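Side-chain contacts in diaminopimelate decarboxylase (Phaeodactylum tricornutum, PDB 7JPJ), which probably removes a carboxyl group from diaminopimelate to form lysine, with pyridoxal 5'-phosphate as cofactor: residues Lys69-Ser73 with Lys74-Val78; Glu108-Ala111 with Ala112-Met116; Asp183-Val186 with Pro187-Glu191; Gly207-Pro210 with Glu211-Gln214; Lys426-Leu430 with Ser431-Glu435. All blocks are in the same frame, centred on the assembly; numbering follows the deposited sequence.

Interaction 1: Lys69-Ser73 with Lys74-Val78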
# COMPACT_ATOMS: atom_id res chain seq x y z
N LYS A 69 -18.28 -14.05 -9.97
CA LYS A 69 -19.50 -14.76 -10.36
C LYS A 69 -20.26 -14.00 -11.43
O LYS A 69 -20.84 -14.60 -12.34
CB LYS A 69 -20.38 -15.00 -9.14
CG LYS A 69 -19.80 -15.99 -8.13
CD LYS A 69 -20.66 -16.04 -6.87
CE LYS A 69 -19.99 -16.86 -5.77
NZ LYS A 69 -19.81 -18.29 -6.16
N TYR A 70 -20.26 -12.66 -11.36
CA TYR A 70 -21.00 -11.88 -12.34
C TYR A 70 -20.34 -11.95 -13.71
O TYR A 70 -21.02 -12.17 -14.72
CB TYR A 70 -21.12 -10.42 -11.89
CG TYR A 70 -21.74 -9.57 -12.96
CD1 TYR A 70 -23.11 -9.57 -13.17
CD2 TYR A 70 -20.95 -8.78 -13.80
CE1 TYR A 70 -23.68 -8.81 -14.17
CE2 TYR A 70 -21.51 -8.02 -14.80
CZ TYR A 70 -22.88 -8.04 -14.98
OH TYR A 70 -23.46 -7.28 -15.98
N PHE A 71 -19.03 -11.74 -13.77
CA PHE A 71 -18.33 -11.81 -15.05
C PHE A 71 -18.35 -13.22 -15.62
O PHE A 71 -18.27 -13.39 -16.84
CB PHE A 71 -16.89 -11.33 -14.90
CG PHE A 71 -16.76 -9.84 -14.76
CD1 PHE A 71 -17.67 -8.98 -15.35
CD2 PHE A 71 -15.71 -9.29 -14.04
CE1 PHE A 71 -17.55 -7.61 -15.22
CE2 PHE A 71 -15.58 -7.92 -13.91
CZ PHE A 71 -16.50 -7.08 -14.50
N HIS A 72 -18.46 -14.24 -14.77
CA HIS A 72 -18.59 -15.60 -15.28
C HIS A 72 -19.93 -15.80 -15.97
O HIS A 72 -20.01 -16.44 -17.02
CB HIS A 72 -18.40 -16.62 -14.15
CG HIS A 72 -18.45 -18.04 -14.61
ND1 HIS A 72 -19.26 -18.99 -14.02
CD2 HIS A 72 -17.81 -18.67 -15.62
CE1 HIS A 72 -19.10 -20.14 -14.63
NE2 HIS A 72 -18.23 -19.98 -15.61
N SER A 73 -21.00 -15.25 -15.39
CA SER A 73 -22.32 -15.34 -16.01
C SER A 73 -22.38 -14.62 -17.35
O SER A 73 -23.27 -14.91 -18.16
CB SER A 73 -23.38 -14.78 -15.06
OG SER A 73 -23.16 -13.40 -14.82
N LYS A 74 -21.47 -13.68 -17.59
CA LYS A 74 -21.39 -12.97 -18.86
C LYS A 74 -20.41 -13.62 -19.84
O LYS A 74 -20.08 -13.00 -20.86
CB LYS A 74 -21.00 -11.51 -18.63
CG LYS A 74 -22.06 -10.70 -17.91
CD LYS A 74 -23.26 -10.47 -18.80
CE LYS A 74 -23.30 -9.04 -19.32
NZ LYS A 74 -24.55 -8.76 -20.09
N ASN A 75 -19.95 -14.83 -19.54
CA ASN A 75 -19.00 -15.57 -20.38
C ASN A 75 -17.67 -14.84 -20.53
O ASN A 75 -17.01 -14.93 -21.57
CB ASN A 75 -19.60 -15.88 -21.76
CG ASN A 75 -20.82 -16.76 -21.68
OD1 ASN A 75 -20.97 -17.53 -20.73
ND2 ASN A 75 -21.70 -16.65 -22.66
N ILE A 76 -17.26 -14.13 -19.48
CA ILE A 76 -15.94 -13.51 -19.41
C ILE A 76 -15.04 -14.41 -18.57
O ILE A 76 -15.43 -14.84 -17.47
CB ILE A 76 -16.02 -12.10 -18.82
CG1 ILE A 76 -16.68 -11.14 -19.81
CG2 ILE A 76 -14.64 -11.59 -18.43
CD1 ILE A 76 -16.71 -9.71 -19.34
N HIS A 77 -13.85 -14.70 -19.08
CA HIS A 77 -12.93 -15.61 -18.41
C HIS A 77 -12.08 -14.84 -17.40
O HIS A 77 -12.31 -13.66 -17.13
CB HIS A 77 -12.09 -16.35 -19.45
CG HIS A 77 -12.89 -17.29 -20.30
ND1 HIS A 77 -12.37 -18.48 -20.79
CD2 HIS A 77 -14.16 -17.22 -20.77
CE1 HIS A 77 -13.29 -19.09 -21.51
NE2 HIS A 77 -14.38 -18.35 -21.51
N VAL A 78 -11.08 -15.50 -16.82
CA VAL A 78 -10.28 -14.94 -15.74
C VAL A 78 -8.80 -15.04 -16.10
O VAL A 78 -8.35 -16.09 -16.57
CB VAL A 78 -10.57 -15.66 -14.40
CG1 VAL A 78 -9.38 -15.55 -13.46
CG2 VAL A 78 -11.82 -15.09 -13.75
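A Schellman motif ends helix 65-73 where Phe71 and His72 meet the turn at Asn75 and Ile76. Phe71 O accepts from Ile76 N at 2.9 Å, nearly along the C=O axis, while Asn75 N reaches His72 O at 3.0 Å from above the carbonyl plane. Asn75, with phi 62°, is the C-prime residue that turns the chain out of the helix. The same turn sets Ile76 beside Phe71, the two side chains pointing the same way. Their CB atoms are 4.1 Å apart, and CD1 of Ile76 comes obliquely to CD1 of the phenyl ring. Beyond this pair, the Phe71 ring meets Tyr57 edge-to-face, and Leu284 touches both residues.

On the flank, Lys74 runs alongside Tyr70. With CG anti to the backbone N (chi1 173°), the phenol follows the lysine, whose CG lies over one ring face, 4.0 Å from CZ of Tyr70. The lysine side chain then bends at chi2 and chi3, bringing CE of Lys74 to 3.8 Å from OH of Tyr70. Replacing Tyr70 by an alanine would probably leave the lysine methylenes without the ring they lie on, and would uncover Ile34 and Leu37 of helix 34-45. The arrangement is a classic helix C-terminus leading into strand 77-80, inside a beta-alpha-beta unit of the TIM-barrel-type domain.

Interaction 2: Glu108-Ala111 with Ala112-Met116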
# COMPACT_ATOMS: atom_id res chain seq x y z
N GLU A 108 4.58 -23.57 -6.31
CA GLU A 108 5.13 -24.91 -6.19
C GLU A 108 4.12 -25.99 -6.56
O GLU A 108 4.52 -27.13 -6.81
CB GLU A 108 5.65 -25.15 -4.76
CG GLU A 108 6.71 -26.25 -4.67
CD GLU A 108 6.76 -26.93 -3.30
OE1 GLU A 108 5.94 -27.84 -3.05
OE2 GLU A 108 7.62 -26.55 -2.48
N ASP A 109 2.83 -25.66 -6.61
CA ASP A 109 1.78 -26.60 -6.97
C ASP A 109 1.18 -26.29 -8.34
O ASP A 109 -0.02 -26.49 -8.56
CB ASP A 109 0.69 -26.62 -5.90
CG ASP A 109 -0.06 -25.31 -5.81
OD1 ASP A 109 0.56 -24.25 -6.03
OD2 ASP A 109 -1.28 -25.33 -5.51
N PHE A 110 2.00 -25.80 -9.27
CA PHE A 110 1.48 -25.44 -10.59
C PHE A 110 0.98 -26.67 -11.34
O PHE A 110 -0.01 -26.59 -12.08
CB PHE A 110 2.56 -24.71 -11.40
CG PHE A 110 3.64 -25.62 -11.92
CD1 PHE A 110 4.71 -25.96 -11.12
CD2 PHE A 110 3.58 -26.12 -13.21
CE1 PHE A 110 5.71 -26.80 -11.59
CE2 PHE A 110 4.57 -26.96 -13.69
CZ PHE A 110 5.64 -27.29 -12.88
N ALA A 111 1.65 -27.81 -11.16
CA ALA A 111 1.25 -29.03 -11.87
C ALA A 111 -0.16 -29.45 -11.48
O ALA A 111 -0.93 -29.93 -12.33
CB ALA A 111 2.25 -30.15 -11.58
N ALA A 112 -0.52 -29.29 -10.21
CA ALA A 112 -1.88 -29.62 -9.78
C ALA A 112 -2.90 -28.73 -10.49
O ALA A 112 -3.96 -29.21 -10.91
CB ALA A 112 -2.00 -29.48 -8.27
N LEU A 113 -2.59 -27.44 -10.63
CA LEU A 113 -3.51 -26.53 -11.31
C LEU A 113 -3.63 -26.87 -12.79
O LEU A 113 -4.74 -26.88 -13.35
CB LEU A 113 -3.05 -25.09 -11.12
CG LEU A 113 -2.79 -24.65 -9.68
CD1 LEU A 113 -2.25 -23.23 -9.63
CD2 LEU A 113 -4.06 -24.76 -8.84
N VAL A 114 -2.50 -27.15 -13.46
CA VAL A 114 -2.54 -27.48 -14.88
C VAL A 114 -3.36 -28.74 -15.12
O VAL A 114 -4.07 -28.85 -16.13
CB VAL A 114 -1.11 -27.61 -15.44
CG1 VAL A 114 -1.14 -27.95 -16.92
CG2 VAL A 114 -0.32 -26.33 -15.20
N ASP A 115 -3.29 -29.70 -14.19
CA ASP A 115 -4.04 -30.94 -14.36
C ASP A 115 -5.54 -30.71 -14.33
O ASP A 115 -6.29 -31.41 -15.01
CB ASP A 115 -3.63 -31.94 -13.27
CG ASP A 115 -2.24 -32.48 -13.48
OD1 ASP A 115 -1.73 -32.42 -14.62
OD2 ASP A 115 -1.64 -32.97 -12.49
N MET A 116 -6.00 -29.73 -13.54
CA MET A 116 -7.43 -29.44 -13.47
C MET A 116 -7.95 -28.70 -14.70
O MET A 116 -9.17 -28.60 -14.86
CB MET A 116 -7.74 -28.63 -12.21
CG MET A 116 -7.92 -29.47 -10.96
SD MET A 116 -8.03 -28.47 -9.46
CE MET A 116 -6.70 -27.30 -9.73
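Phe110 and Val114, one turn apart, make the close-packed face of this short helix. CG2 of Val114 approaches the phenyl ring obliquely, 4.4 Å from CD2 of Phe110. The valine puts that methyl there because CG2 is anti to its own carbonyl carbon and lies beside the backbone N, on the flank facing the preceding turn. Beneath the pair, Val114 N gives Phe110 O a bond of 2.9 Å. Phe131 of helix 125-134 touches both side chains. Leu113 is buried as well, but on another flank: its CG passes over Asp109 O, and its side chain rests on Val86 and Arg87 of helix 83-91.

Asp109 marks the edge between the packed and the open side. It stands at the N-cap position, yet its carboxylate makes no capping bond; OD2 goes to Arg87 in a salt bridge instead, with CD2 of Leu113 4.4 Å from OD2 of Asp109. Within this turn Asp109 O receives weak bonds, from Leu113 N at 3.4 Å and Ala112 N at 3.3 Å.

The solvent side is looser. Ala112 is exposed, its methyl touching no more than the backbone of the preceding turn within this contact. Asp115 N closes the next turn on Ala111 O at 3.0 Å, and the exposed Asp115 carboxylate sends OD1 to the hydroxyl of Tyr135. Phe110 and Val114 lean on helix 125-134 and Leu113 on helix 83-91, while Ala112 and Asp115 lie exposed: this is the amphipathic helix of a beta-alpha-beta unit, here joining strands 99-101 and 119-122 of the barrel domain.

Interaction 3: Asp183-Val186 with Pro187-Glu191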
# COMPACT_ATOMS: atom_id res chain seq x y z
N ASP A 183 16.79 -16.30 -31.34
CA ASP A 183 18.10 -16.93 -31.42
C ASP A 183 18.06 -18.43 -31.17
O ASP A 183 19.11 -19.08 -31.19
CB ASP A 183 19.09 -16.25 -30.45
CG ASP A 183 18.83 -16.59 -28.99
OD1 ASP A 183 17.81 -17.25 -28.67
OD2 ASP A 183 19.66 -16.19 -28.14
N GLY A 184 16.87 -19.00 -30.93
CA GLY A 184 16.71 -20.43 -30.80
C GLY A 184 16.64 -20.95 -29.38
O GLY A 184 16.35 -22.13 -29.19
N THR A 185 16.90 -20.10 -28.38
CA THR A 185 16.92 -20.56 -26.99
C THR A 185 15.58 -21.17 -26.59
O THR A 185 15.53 -22.29 -26.06
CB THR A 185 17.28 -19.40 -26.05
OG1 THR A 185 18.63 -18.99 -26.29
CG2 THR A 185 17.13 -19.82 -24.60
N VAL A 186 14.49 -20.46 -26.83
CA VAL A 186 13.15 -20.91 -26.43
C VAL A 186 12.69 -22.09 -27.29
O VAL A 186 12.20 -23.08 -26.73
CB VAL A 186 12.13 -19.76 -26.49
CG1 VAL A 186 10.80 -20.21 -25.90
CG2 VAL A 186 12.65 -18.55 -25.75
N PRO A 187 12.81 -22.05 -28.62
CA PRO A 187 12.42 -23.23 -29.41
C PRO A 187 13.21 -24.48 -29.06
O PRO A 187 12.69 -25.59 -29.21
CB PRO A 187 12.67 -22.79 -30.86
CG PRO A 187 12.57 -21.32 -30.82
CD PRO A 187 13.17 -20.92 -29.51
N ASP A 188 14.46 -24.33 -28.61
CA ASP A 188 15.24 -25.49 -28.19
C ASP A 188 14.66 -26.12 -26.92
O ASP A 188 14.64 -27.34 -26.78
CB ASP A 188 16.70 -25.10 -27.97
CG ASP A 188 17.46 -24.92 -29.27
OD1 ASP A 188 16.81 -24.77 -30.33
OD2 ASP A 188 18.71 -24.92 -29.24
N ILE A 189 14.19 -25.28 -25.99
CA ILE A 189 13.55 -25.80 -24.79
C ILE A 189 12.25 -26.52 -25.14
O ILE A 189 11.91 -27.55 -24.56
CB ILE A 189 13.32 -24.67 -23.78
CG1 ILE A 189 14.64 -23.97 -23.46
CG2 ILE A 189 12.67 -25.20 -22.51
CD1 ILE A 189 14.48 -22.57 -22.89
N VAL A 190 11.51 -25.98 -26.12
CA VAL A 190 10.24 -26.59 -26.52
C VAL A 190 10.48 -27.97 -27.12
O VAL A 190 9.79 -28.94 -26.79
CB VAL A 190 9.49 -25.67 -27.50
CG1 VAL A 190 8.43 -26.44 -28.26
CG2 VAL A 190 8.88 -24.50 -26.76
N GLU A 191 11.47 -28.08 -28.01
CA GLU A 191 11.78 -29.38 -28.61
C GLU A 191 12.34 -30.34 -27.58
O GLU A 191 12.07 -31.55 -27.63
CB GLU A 191 12.77 -29.20 -29.77
CG GLU A 191 13.47 -30.48 -30.20
CD GLU A 191 14.40 -30.28 -31.38
OE1 GLU A 191 14.59 -31.23 -32.16
OE2 GLU A 191 14.95 -29.16 -31.51
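Thr185 and Ile189 stand side by side and point the same way, one helical turn apart. The methyl CG2 of Thr185 is 4.2 Å from CD1 of Ile189, and the isoleucine's CG1 branch lies against Thr185 O. Ile189 N bonds to that same oxygen at 3.3 Å.

The threonine's two branches face different partners. OG1 is anti to the carbonyl carbon (chi1 -67°) and turns back toward Asp183, which leaves CG2 to face the isoleucine. OD1 of Asp183 then takes two donors from the same face of its carboxylate: Thr185 OG1 at 3.1 Å, on the syn side, and Thr185 N at 3.0 Å, from above the plane. The second bond makes an Asx turn, which carries the chain from helix 178-182 through Gly184, with phi 99°, into helix 185-192.

On the inner flank Val186 and Val190 follow each other, CG2 of Val190 lying 3.6 Å from Val186 O. Val186 also packs on Leu180 and on Leu128 of helix 125-134, whose Val125 and Glu129 meet Ile189. Asp188 takes the outer side and closes the first turn with its N on Gly184 O at 3.0 Å. Pro187 has no N-H to give, but this early in the helix no backbone acceptor waits for one. Two donors of Thr185 on one oxygen probably limit how the Asp183 carboxylate can turn, and its negative charge near the amino end of the helix is likely to be favourable.

Interaction 4: Gly207-Pro210 with Glu211-Gln214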
# COMPACT_ATOMS: atom_id res chain seq x y z
N GLY A 207 -2.59 3.81 -23.88
CA GLY A 207 -3.19 4.93 -24.58
C GLY A 207 -4.46 4.55 -25.34
O GLY A 207 -4.99 3.44 -25.23
N SER A 208 -4.94 5.51 -26.12
CA SER A 208 -6.17 5.37 -26.89
C SER A 208 -5.94 5.68 -28.37
O SER A 208 -6.87 6.06 -29.08
CB SER A 208 -7.27 6.27 -26.33
OG SER A 208 -7.32 6.19 -24.92
N ASP A 209 -4.71 5.53 -28.84
CA ASP A 209 -4.40 5.75 -30.24
C ASP A 209 -4.60 4.46 -31.02
O ASP A 209 -3.93 3.46 -30.73
CB ASP A 209 -2.97 6.23 -30.42
CG ASP A 209 -2.61 6.47 -31.88
OD1 ASP A 209 -3.53 6.56 -32.72
OD2 ASP A 209 -1.41 6.58 -32.18
N PRO A 210 -5.51 4.42 -31.99
CA PRO A 210 -5.69 3.19 -32.77
C PRO A 210 -4.44 2.76 -33.52
O PRO A 210 -4.20 1.56 -33.67
CB PRO A 210 -6.84 3.55 -33.73
CG PRO A 210 -7.55 4.69 -33.08
CD PRO A 210 -6.48 5.47 -32.37
N GLU A 211 -3.62 3.71 -33.98
CA GLU A 211 -2.41 3.37 -34.71
C GLU A 211 -1.30 2.85 -33.81
O GLU A 211 -0.36 2.22 -34.32
CB GLU A 211 -1.93 4.59 -35.51
CG GLU A 211 -0.95 4.31 -36.68
CD GLU A 211 -1.39 3.21 -37.66
OE1 GLU A 211 -0.59 2.91 -38.58
OE2 GLU A 211 -2.53 2.69 -37.58
N ILE A 212 -1.38 3.09 -32.50
CA ILE A 212 -0.43 2.46 -31.59
C ILE A 212 -0.83 1.02 -31.32
O ILE A 212 0.03 0.12 -31.28
CB ILE A 212 -0.33 3.27 -30.28
CG1 ILE A 212 0.37 4.61 -30.53
CG2 ILE A 212 0.39 2.48 -29.19
CD1 ILE A 212 1.64 4.51 -31.34
N TRP A 213 -2.13 0.76 -31.17
CA TRP A 213 -2.60 -0.59 -30.90
C TRP A 213 -2.40 -1.51 -32.09
O TRP A 213 -2.17 -2.71 -31.92
CB TRP A 213 -4.07 -0.56 -30.48
CG TRP A 213 -4.25 -0.06 -29.08
CD1 TRP A 213 -4.51 1.23 -28.70
CD2 TRP A 213 -4.16 -0.82 -27.88
NE1 TRP A 213 -4.59 1.31 -27.33
CE2 TRP A 213 -4.38 0.06 -26.80
CE3 TRP A 213 -3.91 -2.17 -27.60
CZ2 TRP A 213 -4.36 -0.36 -25.47
CZ3 TRP A 213 -3.89 -2.59 -26.28
CH2 TRP A 213 -4.12 -1.69 -25.24
N GLN A 214 -2.50 -0.97 -33.31
CA GLN A 214 -2.23 -1.78 -34.49
C GLN A 214 -0.76 -2.18 -34.54
O GLN A 214 -0.43 -3.32 -34.90
CB GLN A 214 -2.63 -1.02 -35.75
CG GLN A 214 -2.32 -1.76 -37.04
CD GLN A 214 -1.22 -1.10 -37.84
OE1 GLN A 214 -1.28 0.10 -38.12
NE2 GLN A 214 -0.20 -1.87 -38.18
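Trp213 swings its indole back so that one edge meets the chain ahead of its own helix, at Gly207. With chi1 -75° placing CG anti to the carbonyl carbon and chi2 94° standing the ring across the chain, NE1 of Trp213 points at Gly207 O, 3.0 Å away. The oxygen lies in the indole plane, although the N-H arrives above the carbonyl plane of the glycine. Another part of the same ring edge, CD1, faces Asp209 O.

Asp209 is the N-cap. Its CG is anti to the backbone N (chi1 180°), which throws the carboxylate forward over the first turn; there OD1 of Asp209 accepts from Glu211 N at 3.1 Å, met from far above the carboxylate plane. Ile212 crosses this aspartate at about a right angle, its CG1 3.7 Å from CB of Asp209. Asp209 O takes two donors, Ile212 N at 3.1 Å and Trp213 N at 3.3 Å.

Tyr239 stacks on the indole, and Ile255 and Val259 of helix 252-270 also touch it. The buried indole thus has its one polar atom satisfied by the loop, so that loop and helix start are fastened by side chain as well as by backbone.

Interaction 5: Lys426-Leu430 with Ser431-Glu435. With SO4 (sulfate ion), chain E.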
# COMPACT_ATOMS: atom_id res chain seq x y z
N LYS A 426 -18.61 -8.49 4.79
CA LYS A 426 -18.85 -7.82 6.06
C LYS A 426 -17.57 -7.15 6.56
O LYS A 426 -16.45 -7.56 6.22
CB LYS A 426 -19.38 -8.80 7.11
CG LYS A 426 -18.52 -10.03 7.33
CD LYS A 426 -19.13 -10.95 8.39
CE LYS A 426 -18.36 -12.25 8.52
NZ LYS A 426 -18.92 -13.13 9.59
N ARG A 427 -17.74 -6.10 7.36
CA ARG A 427 -16.60 -5.39 7.91
C ARG A 427 -15.75 -6.32 8.76
O ARG A 427 -16.27 -7.19 9.47
CB ARG A 427 -17.07 -4.20 8.74
CG ARG A 427 -15.95 -3.32 9.28
CD ARG A 427 -16.49 -2.16 10.11
NE ARG A 427 -17.63 -1.51 9.45
CZ ARG A 427 -17.52 -0.56 8.53
NH1 ARG A 427 -16.32 -0.13 8.15
NH2 ARG A 427 -18.61 -0.03 7.99
N GLN A 428 -14.44 -6.14 8.67
CA GLN A 428 -13.52 -6.93 9.48
C GLN A 428 -13.57 -6.49 10.94
O GLN A 428 -13.77 -5.31 11.23
CB GLN A 428 -12.10 -6.79 8.92
CG GLN A 428 -11.09 -7.78 9.47
CD GLN A 428 -9.72 -7.53 8.89
OE1 GLN A 428 -9.36 -6.39 8.58
NE2 GLN A 428 -8.93 -8.59 8.74
N THR A 429 -13.42 -7.44 11.85
CA THR A 429 -13.37 -7.09 13.26
C THR A 429 -11.94 -6.83 13.68
O THR A 429 -10.98 -7.24 13.01
CB THR A 429 -13.98 -8.19 14.13
OG1 THR A 429 -13.07 -9.29 14.22
CG2 THR A 429 -15.30 -8.67 13.54
N LEU A 430 -11.79 -6.13 14.80
CA LEU A 430 -10.46 -5.81 15.30
C LEU A 430 -9.65 -7.07 15.59
O LEU A 430 -8.48 -7.17 15.21
CB LEU A 430 -10.56 -4.94 16.55
CG LEU A 430 -9.23 -4.58 17.21
CD1 LEU A 430 -8.41 -3.68 16.30
CD2 LEU A 430 -9.45 -3.93 18.57
N SER A 431 -10.27 -8.05 16.26
CA SER A 431 -9.54 -9.26 16.63
C SER A 431 -9.09 -10.05 15.41
O SER A 431 -8.10 -10.78 15.48
CB SER A 431 -10.40 -10.12 17.56
OG SER A 431 -11.07 -11.14 16.83
N GLN A 432 -9.79 -9.91 14.27
CA GLN A 432 -9.36 -10.59 13.05
C GLN A 432 -8.06 -10.04 12.50
O GLN A 432 -7.38 -10.74 11.74
CB GLN A 432 -10.44 -10.48 11.98
CG GLN A 432 -11.59 -11.45 12.13
CD GLN A 432 -12.73 -11.15 11.18
OE1 GLN A 432 -13.18 -10.01 11.09
NE2 GLN A 432 -13.18 -12.16 10.44
N ILE A 433 -7.69 -8.80 12.86
CA ILE A 433 -6.48 -8.19 12.32
C ILE A 433 -5.24 -8.90 12.84
O ILE A 433 -4.26 -9.08 12.11
CB ILE A 433 -6.46 -6.69 12.64
CG1 ILE A 433 -7.72 -6.01 12.10
CG2 ILE A 433 -5.22 -6.03 12.06
CD1 ILE A 433 -7.79 -4.52 12.37
N TYR A 434 -5.25 -9.32 14.11
CA TYR A 434 -4.12 -10.01 14.71
C TYR A 434 -4.50 -11.42 15.16
O TYR A 434 -4.02 -11.92 16.18
CB TYR A 434 -3.52 -9.22 15.87
CG TYR A 434 -4.51 -8.66 16.87
CD1 TYR A 434 -4.92 -9.41 17.97
CD2 TYR A 434 -5.01 -7.37 16.74
CE1 TYR A 434 -5.82 -8.90 18.89
CE2 TYR A 434 -5.90 -6.85 17.66
CZ TYR A 434 -6.30 -7.62 18.73
OH TYR A 434 -7.19 -7.10 19.65
N GLU A 435 -5.38 -12.08 14.40
CA GLU A 435 -5.83 -13.42 14.73
C GLU A 435 -4.80 -14.50 14.45
O GLU A 435 -4.98 -15.64 14.88
CB GLU A 435 -7.13 -13.74 13.98
CG GLU A 435 -6.92 -14.01 12.50
CD GLU A 435 -8.22 -14.21 11.74
OE1 GLU A 435 -9.26 -14.47 12.39
OE2 GLU A 435 -8.20 -14.10 10.50
S SO4 E . -14.77 -4.54 16.66
O1 SO4 E . -16.07 -3.88 16.68
O2 SO4 E . -14.42 -4.87 15.29
O3 SO4 E . -13.75 -3.65 17.23
O4 SO4 E . -14.83 -5.76 17.47
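The Tyr434 ring packs on Leu430, its CE2 4.1 Å from CG of the leucine, and has the backbone O of Ser431 over one face, 4.3 Å above the plane and displaced toward the rim. The phenol OH runs past CD2 of the same leucine to Asp91 of the second subunit, which takes its hydrogen bond. The other flat pair is Gln428 and Gln432, whose amide planes stand 67° apart: they do not stack. Instead CG of Gln428 sits 3.5 Å from OE1 of Gln432, and the amide of Gln428 uses its own oxygen on Asn403 and on the backbone N of Glu409.

OE1 of Gln432 is gripped twice. Thr429 N comes in the carbonyl plane on an almost perfectly straight bond of 2.7 Å, and Thr429 OG1 adds a second from above that plane at 3.2 Å. In return, OG1 of Thr429 takes a weak bond from Gln432 N at 3.3 Å. The glutamine chain is extended beyond CG, CG itself lying beside the backbone N (chi1 -79°), which is how the amide reaches back to Thr429. NE2 bonds to Asn436 of the second subunit. An alanine in place of Gln432 would probably leave Thr429 N without its acceptor and Asn436 of the partner chain without its donor.

Next door, Leu430 N binds a sulfate oxygen, O2, at 3.0 Å, probably an ion from the crystallisation liquor. Reciprocal bonding between Thr429 and Gln432 defines a capping box, here opening the short, weakly bonded helix 430-433 at the dimer interface.

How the interactions relate
Following the chain, the five contacts come in series: each joins adjoining segments round a single turn, so none nests in or crosses another. Interaction 1 finishes a helix and leads into a strand of the barrel-type domain. Interactions 2, 3 and 4 each begin a helix of that domain; the first two both lean on helix 125-134, though their nearest atoms are about 12 Å apart, whereas interaction 4 packs on helix 252-270. Interaction 5 begins the last helix, near the C terminus, on the opposite side of the chain's centre from interaction 4. It alone among the five touches the second subunit, placing the chain's last helix against it.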